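Local coordinates for cytoplasmic protein (Cryptococcus neoformans var. grubii serotype A, PDB 7LPO) that probably hydrolyses the glucosidic bond of steryl glucosides as a sterylglucosidase of glycoside hydrolase family 5, at residues A[268-273]-A[450-455]; A[462-467]-A[491-496]; A[499-504]-A[558-563]; A[707-712]-A[764-769]. All blocks are in the same frame, centred on the assembly; numbering follows the deposited sequence.

Contact 1 of 4, residues A[268-273]-A[450-455]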
loop_
_atom_site.group_PDB
_atom_site.type_symbol
_atom_site.label_atom_id
_atom_site.label_comp_id
_atom_site.label_asym_id
_atom_site.label_seq_id
_atom_site.Cartn_x
_atom_site.Cartn_y
_atom_site.Cartn_z
ATOM N N SER A 268 -6.361 -7.108 3.232
ATOM C CA SER A 268 -7.317 -6.439 4.101
ATOM C C SER A 268 -7.276 -4.932 3.838
ATOM O O SER A 268 -6.479 -4.435 3.038
ATOM C CB SER A 268 -7.050 -6.784 5.564
ATOM O OG SER A 268 -5.745 -6.448 5.958
ATOM N N ILE A 269 -8.172 -4.194 4.494
ATOM C CA ILE A 269 -8.302 -2.771 4.228
ATOM C C ILE A 269 -6.949 -2.099 4.331
ATOM O O ILE A 269 -6.214 -2.283 5.306
ATOM C CB ILE A 269 -9.314 -2.144 5.198
ATOM C CG1 ILE A 269 -9.476 -0.657 4.891
ATOM C CG2 ILE A 269 -8.899 -2.344 6.632
ATOM C CD1 ILE A 269 -10.715 -0.051 5.540
ATOM N N ASN A 270 -6.630 -1.289 3.332
ATOM C CA ASN A 270 -5.295 -0.715 3.216
ATOM C C ASN A 270 -5.030 0.314 4.311
ATOM O O ASN A 270 -5.878 1.167 4.592
ATOM C CB ASN A 270 -5.134 -0.064 1.845
ATOM C CG ASN A 270 -3.732 0.473 1.620
ATOM O OD1 ASN A 270 -2.790 -0.294 1.448
ATOM N ND2 ASN A 270 -3.588 1.795 1.626
ATOM N N GLU A 271 -3.842 0.215 4.935
ATOM C CA GLU A 271 -3.295 1.175 5.898
ATOM C C GLU A 271 -4.363 1.845 6.749
ATOM O O GLU A 271 -4.505 3.074 6.737
ATOM C CB GLU A 271 -2.470 2.225 5.149
ATOM C CG GLU A 271 -1.281 1.594 4.421
ATOM C CD GLU A 271 -0.273 2.595 3.890
ATOM O OE1 GLU A 271 -0.527 3.820 3.989
ATOM O OE2 GLU A 271 0.775 2.138 3.368
ATOM N N PRO A 272 -5.084 1.072 7.545
ATOM C CA PRO A 272 -6.243 1.624 8.258
ATOM C C PRO A 272 -5.848 2.651 9.307
ATOM O O PRO A 272 -4.855 2.493 10.016
ATOM C CB PRO A 272 -6.876 0.388 8.903
ATOM C CG PRO A 272 -5.739 -0.582 9.033
ATOM C CD PRO A 272 -4.878 -0.359 7.815
ATOM N N GLY A 273 -6.655 3.704 9.422
ATOM C CA GLY A 273 -6.417 4.701 10.447
ATOM C C GLY A 273 -6.855 4.226 11.820
ATOM O O GLY A 273 -7.785 3.430 11.967
ATOM N N SER A 450 1.392 -9.264 4.903
ATOM C CA SER A 450 1.558 -8.293 3.818
ATOM C C SER A 450 1.815 -6.894 4.365
ATOM O O SER A 450 1.094 -5.949 4.042
ATOM C CB SER A 450 0.334 -8.305 2.901
ATOM O OG SER A 450 -0.859 -7.934 3.585
ATOM N N PRO A 451 2.873 -6.711 5.146
ATOM C CA PRO A 451 3.216 -5.359 5.598
ATOM C C PRO A 451 3.697 -4.491 4.442
ATOM O O PRO A 451 4.110 -4.970 3.383
ATOM C CB PRO A 451 4.339 -5.602 6.608
ATOM C CG PRO A 451 5.068 -6.803 6.026
ATOM C CD PRO A 451 3.955 -7.676 5.423
ATOM N N HIS A 452 3.644 -3.182 4.664
ATOM C CA HIS A 452 4.284 -2.223 3.779
ATOM C C HIS A 452 5.590 -1.753 4.407
ATOM O O HIS A 452 5.755 -1.772 5.628
ATOM C CB HIS A 452 3.370 -1.030 3.499
ATOM C CG HIS A 452 2.058 -1.413 2.884
ATOM N ND1 HIS A 452 1.053 -0.501 2.654
ATOM C CD2 HIS A 452 1.589 -2.607 2.449
ATOM C CE1 HIS A 452 0.017 -1.117 2.116
ATOM N NE2 HIS A 452 0.317 -2.395 1.976
ATOM N N PHE A 453 6.537 -1.366 3.559
ATOM C CA PHE A 453 7.766 -0.756 4.040
ATOM C C PHE A 453 8.223 0.322 3.077
ATOM O O PHE A 453 8.332 0.076 1.873
ATOM C CB PHE A 453 8.901 -1.763 4.206
ATOM C CG PHE A 453 10.181 -1.120 4.642
ATOM C CD1 PHE A 453 10.442 -0.918 5.984
ATOM C CD2 PHE A 453 11.105 -0.673 3.714
ATOM C CE1 PHE A 453 11.609 -0.301 6.395
ATOM C CE2 PHE A 453 12.275 -0.058 4.130
ATOM C CZ PHE A 453 12.516 0.131 5.474
ATOM N N TYR A 454 8.521 1.499 3.614
ATOM C CA TYR A 454 9.111 2.586 2.853
ATOM C C TYR A 454 10.357 3.080 3.565
ATOM O O TYR A 454 10.374 3.189 4.793
ATOM C CB TYR A 454 8.129 3.750 2.677
ATOM C CG TYR A 454 7.025 3.451 1.694
ATOM C CD1 TYR A 454 7.189 3.699 0.341
ATOM C CD2 TYR A 454 5.819 2.914 2.120
ATOM C CE1 TYR A 454 6.187 3.414 -0.563
ATOM C CE2 TYR A 454 4.812 2.636 1.227
ATOM C CZ TYR A 454 5.003 2.888 -0.114
ATOM O OH TYR A 454 3.995 2.629 -1.009
ATOM N N ASP A 455 11.402 3.363 2.785
ATOM C CA ASP A 455 12.515 4.193 3.227
ATOM C C ASP A 455 11.953 5.585 3.505
ATOM O O ASP A 455 11.903 6.443 2.610
ATOM C CB ASP A 455 13.605 4.202 2.162
ATOM C CG ASP A 455 14.773 5.116 2.509
ATOM O OD1 ASP A 455 14.736 5.827 3.540
ATOM O OD2 ASP A 455 15.730 5.125 1.718
#

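Contact 2 of 4, residues A[462-467]-A[491-496]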
loop_
_atom_site.group_PDB
_atom_site.type_symbol
_atom_site.label_atom_id
_atom_site.label_comp_id
_atom_site.label_asym_id
_atom_site.label_seq_id
_atom_site.Cartn_x
_atom_site.Cartn_y
_atom_site.Cartn_z
ATOM N N LYS A 462 12.256 13.573 -0.249
ATOM C CA LYS A 462 12.430 13.473 -1.701
ATOM C C LYS A 462 13.899 13.762 -2.096
ATOM O O LYS A 462 14.186 14.518 -3.007
ATOM C CB LYS A 462 11.449 14.409 -2.423
ATOM C CG LYS A 462 10.003 14.075 -2.032
ATOM C CD LYS A 462 8.990 14.895 -2.781
ATOM C CE LYS A 462 7.608 14.245 -2.681
ATOM N NZ LYS A 462 6.571 15.100 -3.291
ATOM N N HIS A 463 14.794 13.100 -1.368
ATOM C CA HIS A 463 16.231 13.222 -1.577
ATOM C C HIS A 463 16.857 11.898 -1.163
ATOM O O HIS A 463 16.467 11.308 -0.151
ATOM C CB HIS A 463 16.809 14.384 -0.757
ATOM C CG HIS A 463 18.224 14.726 -1.101
ATOM N ND1 HIS A 463 18.555 15.761 -1.949
ATOM C CD2 HIS A 463 19.396 14.176 -0.701
ATOM C CE1 HIS A 463 19.870 15.825 -2.067
ATOM N NE2 HIS A 463 20.404 14.876 -1.318
ATOM N N TRP A 464 17.813 11.427 -1.953
ATOM C CA TRP A 464 18.626 10.280 -1.558
ATOM C C TRP A 464 19.760 10.841 -0.715
ATOM O O TRP A 464 20.704 11.431 -1.244
ATOM C CB TRP A 464 19.162 9.525 -2.760
ATOM C CG TRP A 464 20.055 8.396 -2.361
ATOM C CD1 TRP A 464 21.360 8.230 -2.708
ATOM C CD2 TRP A 464 19.719 7.280 -1.519
ATOM N NE1 TRP A 464 21.859 7.074 -2.149
ATOM C CE2 TRP A 464 20.874 6.473 -1.415
ATOM C CE3 TRP A 464 18.558 6.889 -0.845
ATOM C CZ2 TRP A 464 20.899 5.293 -0.678
ATOM C CZ3 TRP A 464 18.580 5.714 -0.109
ATOM C CH2 TRP A 464 19.744 4.931 -0.028
ATOM N N ASN A 465 19.661 10.684 0.603
ATOM C CA ASN A 465 20.625 11.269 1.522
ATOM C C ASN A 465 21.860 10.397 1.692
ATOM O O ASN A 465 21.804 9.175 1.551
ATOM C CB ASN A 465 19.969 11.487 2.878
ATOM C CG ASN A 465 18.792 12.422 2.792
ATOM O OD1 ASN A 465 17.622 12.011 2.827
ATOM N ND2 ASN A 465 19.092 13.696 2.657
ATOM N N TRP A 466 22.983 11.044 2.015
ATOM C CA TRP A 466 24.220 10.343 2.336
ATOM C C TRP A 466 24.180 9.734 3.728
ATOM O O TRP A 466 25.135 9.058 4.126
ATOM C CB TRP A 466 25.425 11.290 2.208
ATOM C CG TRP A 466 25.280 12.586 2.947
ATOM C CD1 TRP A 466 24.809 13.762 2.447
ATOM C CD2 TRP A 466 25.616 12.841 4.318
ATOM N NE1 TRP A 466 24.814 14.733 3.423
ATOM C CE2 TRP A 466 25.308 14.191 4.580
ATOM C CE3 TRP A 466 26.146 12.060 5.346
ATOM C CZ2 TRP A 466 25.498 14.772 5.830
ATOM C CZ3 TRP A 466 26.341 12.637 6.585
ATOM C CH2 TRP A 466 26.012 13.981 6.820
ATOM N N PHE A 467 23.101 9.974 4.468
ATOM C CA PHE A 467 22.838 9.358 5.756
ATOM C C PHE A 467 21.431 8.777 5.740
ATOM O O PHE A 467 20.614 9.096 4.874
ATOM C CB PHE A 467 22.936 10.376 6.894
ATOM C CG PHE A 467 21.934 11.484 6.778
ATOM C CD1 PHE A 467 22.204 12.591 5.997
ATOM C CD2 PHE A 467 20.707 11.401 7.417
ATOM C CE1 PHE A 467 21.281 13.615 5.863
ATOM C CE2 PHE A 467 19.778 12.414 7.285
ATOM C CZ PHE A 467 20.069 13.526 6.506
ATOM N N GLY A 491 27.073 1.515 1.879
ATOM C CA GLY A 491 27.181 0.198 2.463
ATOM C C GLY A 491 26.374 0.065 3.738
ATOM O O GLY A 491 25.439 -0.742 3.828
ATOM N N PRO A 492 26.729 0.857 4.754
ATOM C CA PRO A 492 25.986 0.779 6.022
ATOM C C PRO A 492 24.509 1.099 5.880
ATOM O O PRO A 492 23.690 0.537 6.618
ATOM C CB PRO A 492 26.711 1.795 6.922
ATOM C CG PRO A 492 28.129 1.888 6.353
ATOM C CD PRO A 492 27.980 1.639 4.866
ATOM N N ILE A 493 24.136 1.994 4.966
ATOM C CA ILE A 493 22.724 2.320 4.802
ATOM C C ILE A 493 21.975 1.130 4.224
ATOM O O ILE A 493 20.910 0.746 4.716
ATOM C CB ILE A 493 22.555 3.574 3.926
ATOM C CG1 ILE A 493 23.029 4.820 4.688
ATOM C CG2 ILE A 493 21.099 3.731 3.499
ATOM C CD1 ILE A 493 23.142 6.083 3.829
ATOM N N ARG A 494 22.537 0.510 3.185
ATOM C CA ARG A 494 21.888 -0.637 2.558
ATOM C C ARG A 494 21.723 -1.784 3.546
ATOM O O ARG A 494 20.655 -2.402 3.624
ATOM C CB ARG A 494 22.701 -1.083 1.344
ATOM C CG ARG A 494 22.602 -0.118 0.176
ATOM C CD ARG A 494 23.682 -0.358 -0.854
ATOM N NE ARG A 494 23.559 -1.662 -1.498
ATOM C CZ ARG A 494 22.907 -1.886 -2.636
ATOM N NH1 ARG A 494 22.298 -0.888 -3.277
ATOM N NH2 ARG A 494 22.873 -3.112 -3.147
ATOM N N LYS A 495 22.778 -2.084 4.306
ATOM C CA LYS A 495 22.702 -3.178 5.268
ATOM C C LYS A 495 21.653 -2.894 6.329
ATOM O O LYS A 495 20.940 -3.802 6.772
ATOM C CB LYS A 495 24.071 -3.393 5.909
ATOM C CG LYS A 495 24.145 -4.576 6.863
ATOM C CD LYS A 495 25.581 -4.788 7.350
ATOM C CE LYS A 495 25.690 -5.951 8.336
ATOM N NZ LYS A 495 26.471 -5.571 9.560
ATOM N N MET A 496 21.536 -1.633 6.740
ATOM C CA MET A 496 20.567 -1.271 7.764
ATOM C C MET A 496 19.139 -1.453 7.261
ATOM O O MET A 496 18.296 -2.020 7.969
ATOM C CB MET A 496 20.822 0.169 8.206
ATOM C CG MET A 496 19.933 0.640 9.323
ATOM S SD MET A 496 18.502 1.468 8.645
ATOM C CE MET A 496 19.240 3.010 8.097
#

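Contact 3 of 4, residues A[499-504]-A[558-563]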
loop_
_atom_site.group_PDB
_atom_site.type_symbol
_atom_site.label_atom_id
_atom_site.label_comp_id
_atom_site.label_asym_id
_atom_site.label_seq_id
_atom_site.Cartn_x
_atom_site.Cartn_y
_atom_site.Cartn_z
ATOM N N GLY A 499 18.235 -4.927 7.110
ATOM C CA GLY A 499 17.902 -5.381 8.451
ATOM C C GLY A 499 16.494 -5.017 8.876
ATOM O O GLY A 499 15.839 -5.784 9.588
ATOM N N GLU A 500 15.999 -3.858 8.430
ATOM C CA GLU A 500 14.619 -3.495 8.734
ATOM C C GLU A 500 13.635 -4.465 8.091
ATOM O O GLU A 500 12.640 -4.849 8.710
ATOM C CB GLU A 500 14.339 -2.065 8.274
ATOM C CG GLU A 500 15.017 -0.993 9.115
ATOM C CD GLU A 500 14.549 0.415 8.747
ATOM O OE1 GLU A 500 15.088 1.001 7.793
ATOM O OE2 GLU A 500 13.638 0.939 9.417
ATOM N N LEU A 501 13.874 -4.860 6.842
ATOM C CA LEU A 501 12.968 -5.814 6.214
ATOM C C LEU A 501 13.022 -7.170 6.913
ATOM O O LEU A 501 12.027 -7.898 6.932
ATOM C CB LEU A 501 13.302 -5.968 4.730
ATOM C CG LEU A 501 12.706 -4.977 3.729
ATOM C CD1 LEU A 501 11.202 -5.096 3.716
ATOM C CD2 LEU A 501 13.131 -3.548 4.052
ATOM N N ALA A 502 14.173 -7.529 7.485
ATOM C CA ALA A 502 14.274 -8.792 8.206
ATOM C C ALA A 502 13.410 -8.782 9.459
ATOM O O ALA A 502 12.891 -9.828 9.859
ATOM C CB ALA A 502 15.734 -9.077 8.573
ATOM N N VAL A 503 13.243 -7.615 10.088
ATOM C CA VAL A 503 12.390 -7.520 11.270
ATOM C C VAL A 503 10.941 -7.818 10.905
ATOM O O VAL A 503 10.224 -8.506 11.641
ATOM C CB VAL A 503 12.536 -6.127 11.916
ATOM C CG1 VAL A 503 11.430 -5.879 12.937
ATOM C CG2 VAL A 503 13.915 -5.979 12.559
ATOM N N LEU A 504 10.485 -7.308 9.761
ATOM C CA LEU A 504 9.110 -7.561 9.351
ATOM C C LEU A 504 8.904 -9.026 9.007
ATOM O O LEU A 504 7.854 -9.599 9.316
ATOM C CB LEU A 504 8.742 -6.687 8.156
ATOM C CG LEU A 504 8.662 -5.180 8.366
ATOM C CD1 LEU A 504 8.204 -4.549 7.049
ATOM C CD2 LEU A 504 7.729 -4.823 9.484
ATOM N N ASN A 558 17.430 -4.104 -2.891
ATOM C CA ASN A 558 18.412 -4.983 -2.259
ATOM C C ASN A 558 17.943 -5.432 -0.885
ATOM O O ASN A 558 18.274 -6.536 -0.445
ATOM C CB ASN A 558 19.763 -4.272 -2.155
ATOM C CG ASN A 558 20.834 -5.123 -1.447
ATOM O OD1 ASN A 558 21.289 -6.134 -1.974
ATOM N ND2 ASN A 558 21.230 -4.704 -0.252
ATOM N N ALA A 559 17.138 -4.612 -0.208
ATOM C CA ALA A 559 16.703 -4.944 1.142
ATOM C C ALA A 559 15.758 -6.140 1.133
ATOM O O ALA A 559 15.658 -6.859 2.134
ATOM C CB ALA A 559 16.039 -3.728 1.792
ATOM N N CYS A 560 15.074 -6.379 0.018
ATOM C CA CYS A 560 14.251 -7.567 -0.138
ATOM C C CYS A 560 15.048 -8.774 -0.611
ATOM O O CYS A 560 14.486 -9.872 -0.695
ATOM C CB CYS A 560 13.104 -7.285 -1.111
ATOM S SG CYS A 560 12.120 -5.865 -0.604
ATOM N N ASP A 561 16.326 -8.595 -0.914
ATOM C CA ASP A 561 17.216 -9.682 -1.301
ATOM C C ASP A 561 17.997 -10.128 -0.059
ATOM O O ASP A 561 17.372 -10.290 0.992
ATOM C CB ASP A 561 18.091 -9.231 -2.471
ATOM C CG ASP A 561 17.341 -9.152 -3.789
ATOM O OD1 ASP A 561 16.181 -9.613 -3.856
ATOM O OD2 ASP A 561 17.933 -8.634 -4.776
ATOM N N GLY A 562 19.313 -10.300 -0.119
ATOM C CA GLY A 562 20.059 -10.768 1.020
ATOM C C GLY A 562 19.501 -12.076 1.524
ATOM O O GLY A 562 19.093 -12.945 0.746
ATOM N N PRO A 563 19.460 -12.239 2.849
ATOM C CA PRO A 563 18.821 -13.430 3.420
ATOM C C PRO A 563 17.307 -13.349 3.455
ATOM O O PRO A 563 16.667 -14.350 3.810
ATOM C CB PRO A 563 19.395 -13.482 4.841
ATOM C CG PRO A 563 19.593 -12.009 5.192
ATOM C CD PRO A 563 20.051 -11.370 3.890
#

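Contact 4 of 4, residues A[707-712]-A[764-769]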
loop_
_atom_site.group_PDB
_atom_site.type_symbol
_atom_site.label_atom_id
_atom_site.label_comp_id
_atom_site.label_asym_id
_atom_site.label_seq_id
_atom_site.Cartn_x
_atom_site.Cartn_y
_atom_site.Cartn_z
ATOM N N THR A 707 14.682 -25.479 -11.018
ATOM C CA THR A 707 14.711 -24.084 -10.619
ATOM C C THR A 707 14.715 -23.181 -11.847
ATOM O O THR A 707 15.415 -23.447 -12.830
ATOM C CB THR A 707 15.944 -23.827 -9.756
ATOM O OG1 THR A 707 15.860 -24.630 -8.571
ATOM C CG2 THR A 707 16.065 -22.367 -9.380
ATOM N N GLU A 708 13.910 -22.121 -11.785
ATOM C CA GLU A 708 13.782 -21.144 -12.856
ATOM C C GLU A 708 14.150 -19.774 -12.314
ATOM O O GLU A 708 13.645 -19.358 -11.267
ATOM C CB GLU A 708 12.363 -21.093 -13.429
ATOM C CG GLU A 708 11.905 -22.378 -14.074
ATOM C CD GLU A 708 10.491 -22.279 -14.642
ATOM O OE1 GLU A 708 10.302 -21.551 -15.643
ATOM O OE2 GLU A 708 9.578 -22.933 -14.086
ATOM N N ILE A 709 15.018 -19.081 -13.036
ATOM C CA ILE A 709 15.534 -17.778 -12.650
ATOM C C ILE A 709 15.283 -16.816 -13.801
ATOM O O ILE A 709 15.509 -17.159 -14.967
ATOM C CB ILE A 709 17.040 -17.851 -12.307
ATOM C CG1 ILE A 709 17.228 -18.502 -10.935
ATOM C CG2 ILE A 709 17.661 -16.475 -12.363
ATOM C CD1 ILE A 709 18.621 -19.103 -10.719
ATOM N N TYR A 710 14.809 -15.618 -13.476
ATOM C CA TYR A 710 14.648 -14.547 -14.451
ATOM C C TYR A 710 15.960 -13.782 -14.581
ATOM O O TYR A 710 16.516 -13.325 -13.578
ATOM C CB TYR A 710 13.520 -13.605 -14.022
ATOM C CG TYR A 710 13.446 -12.305 -14.797
ATOM C CD1 TYR A 710 12.954 -12.273 -16.095
ATOM C CD2 TYR A 710 13.846 -11.109 -14.220
ATOM C CE1 TYR A 710 12.880 -11.081 -16.801
ATOM C CE2 TYR A 710 13.786 -9.929 -14.913
ATOM C CZ TYR A 710 13.297 -9.912 -16.204
ATOM O OH TYR A 710 13.216 -8.727 -16.895
ATOM N N LEU A 711 16.450 -13.641 -15.810
ATOM C CA LEU A 711 17.650 -12.846 -16.077
ATOM C C LEU A 711 17.310 -11.710 -17.033
ATOM O O LEU A 711 17.080 -11.957 -18.233
ATOM C CB LEU A 711 18.760 -13.717 -16.658
ATOM C CG LEU A 711 19.280 -14.854 -15.776
ATOM C CD1 LEU A 711 20.237 -15.713 -16.593
ATOM C CD2 LEU A 711 19.960 -14.344 -14.528
ATOM N N PRO A 712 17.277 -10.461 -16.574
ATOM C CA PRO A 712 16.737 -9.384 -17.420
ATOM C C PRO A 712 17.691 -8.965 -18.534
ATOM O O PRO A 712 18.889 -8.760 -18.315
ATOM C CB PRO A 712 16.494 -8.237 -16.429
ATOM C CG PRO A 712 17.477 -8.488 -15.313
ATOM C CD PRO A 712 17.648 -9.996 -15.227
ATOM N N TYR A 764 23.493 -25.223 -2.528
ATOM C CA TYR A 764 24.004 -25.037 -3.875
ATOM C C TYR A 764 24.040 -23.546 -4.205
ATOM O O TYR A 764 23.314 -22.741 -3.618
ATOM C CB TYR A 764 23.124 -25.765 -4.887
ATOM C CG TYR A 764 22.954 -27.248 -4.674
ATOM C CD1 TYR A 764 23.652 -27.927 -3.691
ATOM C CD2 TYR A 764 22.097 -27.976 -5.486
ATOM C CE1 TYR A 764 23.495 -29.292 -3.520
ATOM C CE2 TYR A 764 21.928 -29.321 -5.319
ATOM C CZ TYR A 764 22.624 -29.979 -4.337
ATOM O OH TYR A 764 22.442 -31.333 -4.192
ATOM N N THR A 765 24.897 -23.179 -5.154
ATOM C CA THR A 765 25.028 -21.786 -5.553
ATOM C C THR A 765 25.104 -21.682 -7.068
ATOM O O THR A 765 25.586 -22.588 -7.755
ATOM C CB THR A 765 26.277 -21.111 -4.947
ATOM O OG1 THR A 765 27.469 -21.734 -5.460
ATOM C CG2 THR A 765 26.255 -21.204 -3.430
ATOM N N ILE A 766 24.644 -20.545 -7.579
ATOM C CA ILE A 766 24.737 -20.217 -8.995
ATOM C C ILE A 766 25.117 -18.750 -9.093
ATOM O O ILE A 766 24.549 -17.910 -8.386
ATOM C CB ILE A 766 23.419 -20.505 -9.749
ATOM C CG1 ILE A 766 23.646 -20.368 -11.254
ATOM C CG2 ILE A 766 22.298 -19.590 -9.287
ATOM C CD1 ILE A 766 22.610 -21.092 -12.095
ATOM N N GLU A 767 26.086 -18.445 -9.953
ATOM C CA GLU A 767 26.563 -17.085 -10.155
ATOM C C GLU A 767 26.466 -16.724 -11.630
ATOM O O GLU A 767 26.767 -17.545 -12.503
ATOM C CB GLU A 767 27.997 -16.931 -9.660
ATOM C CG GLU A 767 28.177 -17.362 -8.217
ATOM C CD GLU A 767 29.621 -17.650 -7.865
ATOM O OE1 GLU A 767 30.376 -16.677 -7.654
ATOM O OE2 GLU A 767 29.996 -18.847 -7.798
ATOM N N VAL A 768 26.044 -15.493 -11.895
ATOM C CA VAL A 768 25.782 -15.015 -13.245
ATOM C C VAL A 768 26.378 -13.623 -13.387
ATOM O O VAL A 768 26.337 -12.821 -12.447
ATOM C CB VAL A 768 24.269 -14.984 -13.545
ATOM C CG1 VAL A 768 24.002 -14.421 -14.950
ATOM C CG2 VAL A 768 23.660 -16.364 -13.381
ATOM N N GLN A 769 26.940 -13.336 -14.559
ATOM C CA GLN A 769 27.308 -11.970 -14.893
ATOM C C GLN A 769 27.319 -11.818 -16.401
ATOM O O GLN A 769 27.510 -12.791 -17.137
ATOM C CB GLN A 769 28.672 -11.570 -14.319
ATOM C CG GLN A 769 29.850 -12.360 -14.842
ATOM C CD GLN A 769 31.127 -12.045 -14.078
ATOM O OE1 GLN A 769 31.507 -10.882 -13.928
ATOM N NE2 GLN A 769 31.784 -13.078 -13.574
#

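Contact 1 of 4, residues A[268-273]-A[450-455]
Of the residues from Ser450 to Asp455, His452 makes the bridge to 268-273, where it meets Asn270 and Glu271. Ahead of it, the hydroxyl of Ser450 bonds to Asp267, just before the other segment, and so ties the two loops together close to the strands they leave. At His452 the chain turns its imidazole across: CG stands beside the backbone N and anti to the carbonyl carbon (chi1 -58°), and the ring edge carrying ND1 and CE1 faces Glu271 and Asn270. His452 ND1 donates to Glu271 OE2 over 2.7 Å in a nearly straight bond, 166° at the hydrogen. The acceptor lies in the ring plane and offers its anti lone pair, while the carboxylate plane is twisted 50° from the ring. Next to it on the same edge, Asn270 OD1 sits 3.0 Å from His452 CE1, also in plane; this is a close polar C-H approach, and the firmer partner of that amide oxygen is Arg100. Further on, Tyr454 sends its hydroxyl to Glu521 and to the nitrogen of a bound Tris molecule, whose O1 bonds to Glu271 OE2. Asp455 then caps the helix that follows. Asn270, Glu271 and Pro272 match the Asn-Glu-Pro motif after the fourth strand of a family 5 TIM barrel, where the glutamate is usually the acid/base; Glu271, beside Glu521 and Tris, is consistent with that role.

Contact 2 of 4, residues A[462-467]-A[491-496]
Ile493 carries the helix side of this contact, its two branches meeting different parts of the loop 462-467. The tight part is at CD1, which presses on backbone: Ile493 CD1 lies 3.6 Å from Trp466 O and 3.7 Å from Phe467 C, with Asn465 O slightly farther off at 4.1 Å. The other branch, CG2, reaches Trp464 CH2 at 4.0 Å, an oblique approach at the far end of the indole. The torsions account for this division of labour: with chi1 at -70°, CG1 stands beside the backbone N and carries CD1 toward the loop backbone, while CG2 takes the position opposite that N. Trp464 and Ile493 run past one another in opposite senses, and CH2 to CG2 is their nearest approach. The outer side is looser. Trp466 and Phe467 start away from the helix and pack on each other instead, Phe467 CD1 standing 3.7 Å above the centre of the Trp466 ring. Both residues also touch crystal neighbours, so the lattice may influence their pose. Trp464, by contrast, turns inward: its NE1 bonds to Glu490 and its ring packs on Lys551, Ala552 and Cys555 of helix 547-559. The loop thus lies across the first turns of helix 490-512, between helix 456-461 and strand 467-469, with Phe467 also reaching Leu457 of helix 456-461 and Ile488 of strand 486-488.

Contact 3 of 4, residues A[499-504]-A[558-563]
No aromatic ring joins Leu501 to Ala559, and the flat group between them is the backbone carbonyl of Ala559. Leu501 CB approaches its oxygen from above one face, 3.6 Å from Ala559 O and well off the plane of the carbonyl group. That oxygen also accepts a hydrogen bond from Asn564 ND2, so a polar atom in the C-terminal part of helix 547-559 is satisfied although an aliphatic carbon leans on it. The nearest ring is that of Phe453: Leu501 CD2 lies over one of its faces, and the carboxylate of Glu500 comes to its edge. Leu501 is therefore wedged between a ring and the neighbouring helix. Its CG is placed beside the backbone N by chi1 (-85°), and chi2 (-63°) then turns Leu501 CD2 to within 3.7 Å of Ala559 CB. Farther along, Cys560 offers only a loose fit, its SG 4.5 Å from Leu501 CG. The two CA atoms of Leu501 and Ala559 are 6.4 Å apart, a close approach consistent with the small side chain of Ala559, and the segments meet without any hydrogen bond between them. Asp561 N bonds to Asn558 O at 2.9 Å, closing a turn through Ala559 and Cys560, and the Asp561 carboxylate forms salt bridges with Arg39 and Arg667. The contact joins the middle of helix 490-512 to the C-terminal part of helix 547-559, with helix 471-475 packed against Val503 and Leu504, and strand 676-682 beside Asp561 and Pro563.

Contact 4 of 4, residues A[707-712]-A[764-769]
Ile709 and Ile766 make the first of two aliphatic meetings along 707-712. Just ahead of Ile709, Glu708 forms a salt bridge with Arg34. Ile709 itself points at the other strand and reaches it with its end: CG1 lies beside the backbone N, the chain is extended beyond it (chi2 158°), and Ile709 CD1 comes to 4.0 Å from Ile766 CG2. The two side chains slide past one another in opposite directions and meet where CD1 passes CG2. On Ile766 the branch that is touched, CG2, occupies the crowded position between backbone N and carbonyl carbon, while CG1 takes the roomier place anti to the N. Tyr710 faces the reverse side, its hydroxyl bonded to Ala93 O. The next inward residue, Leu711, lies just past strand 707-710 and meets Val768 tip to tip, with Leu711 CD2 4.1 Å from Val768 CG1. Here chi1 of Val768, 178°, sets CG1 anti to the backbone N and turns it to the leucine. The two segments share no hydrogen bond, and their CA atoms are far apart, 10.2 Å from Ile709 to Ile766 and 8.9 Å from Leu711 to Val768. These separations exceed those of paired strands and are the evidence for two layers stacked face to face, as in a beta-sandwich. Strand 707-710 lies between 669-673 and 749-753 in one layer, strand 761-770 between 689-696 and 734-738 in the other; Leu750, Tyr691 and Ile736 help fill the space between them.

Contacts 1, 2, 3 and 4 follow one another along the chain, each closing before the next opens. Contacts 2 and 3 share helix 490-512, with centres about 14 Å apart, and Arg494 of the first packs on Asn558 of the second. Contact 1, at the barrel mouth, touches both: Asp455 lies on Trp464, and Pro451 packs on Leu504, their centres about 22 and 17 Å away. Contacts 1 to 3 thus tie the loop that carries His452 to helices 490-512 and 547-559 around the barrel. Contact 4 belongs to the separate C-terminal domain, its centre about 31 Å from contact 1 and its nearest atoms about 10 Å from contact 3, and touches none of the others.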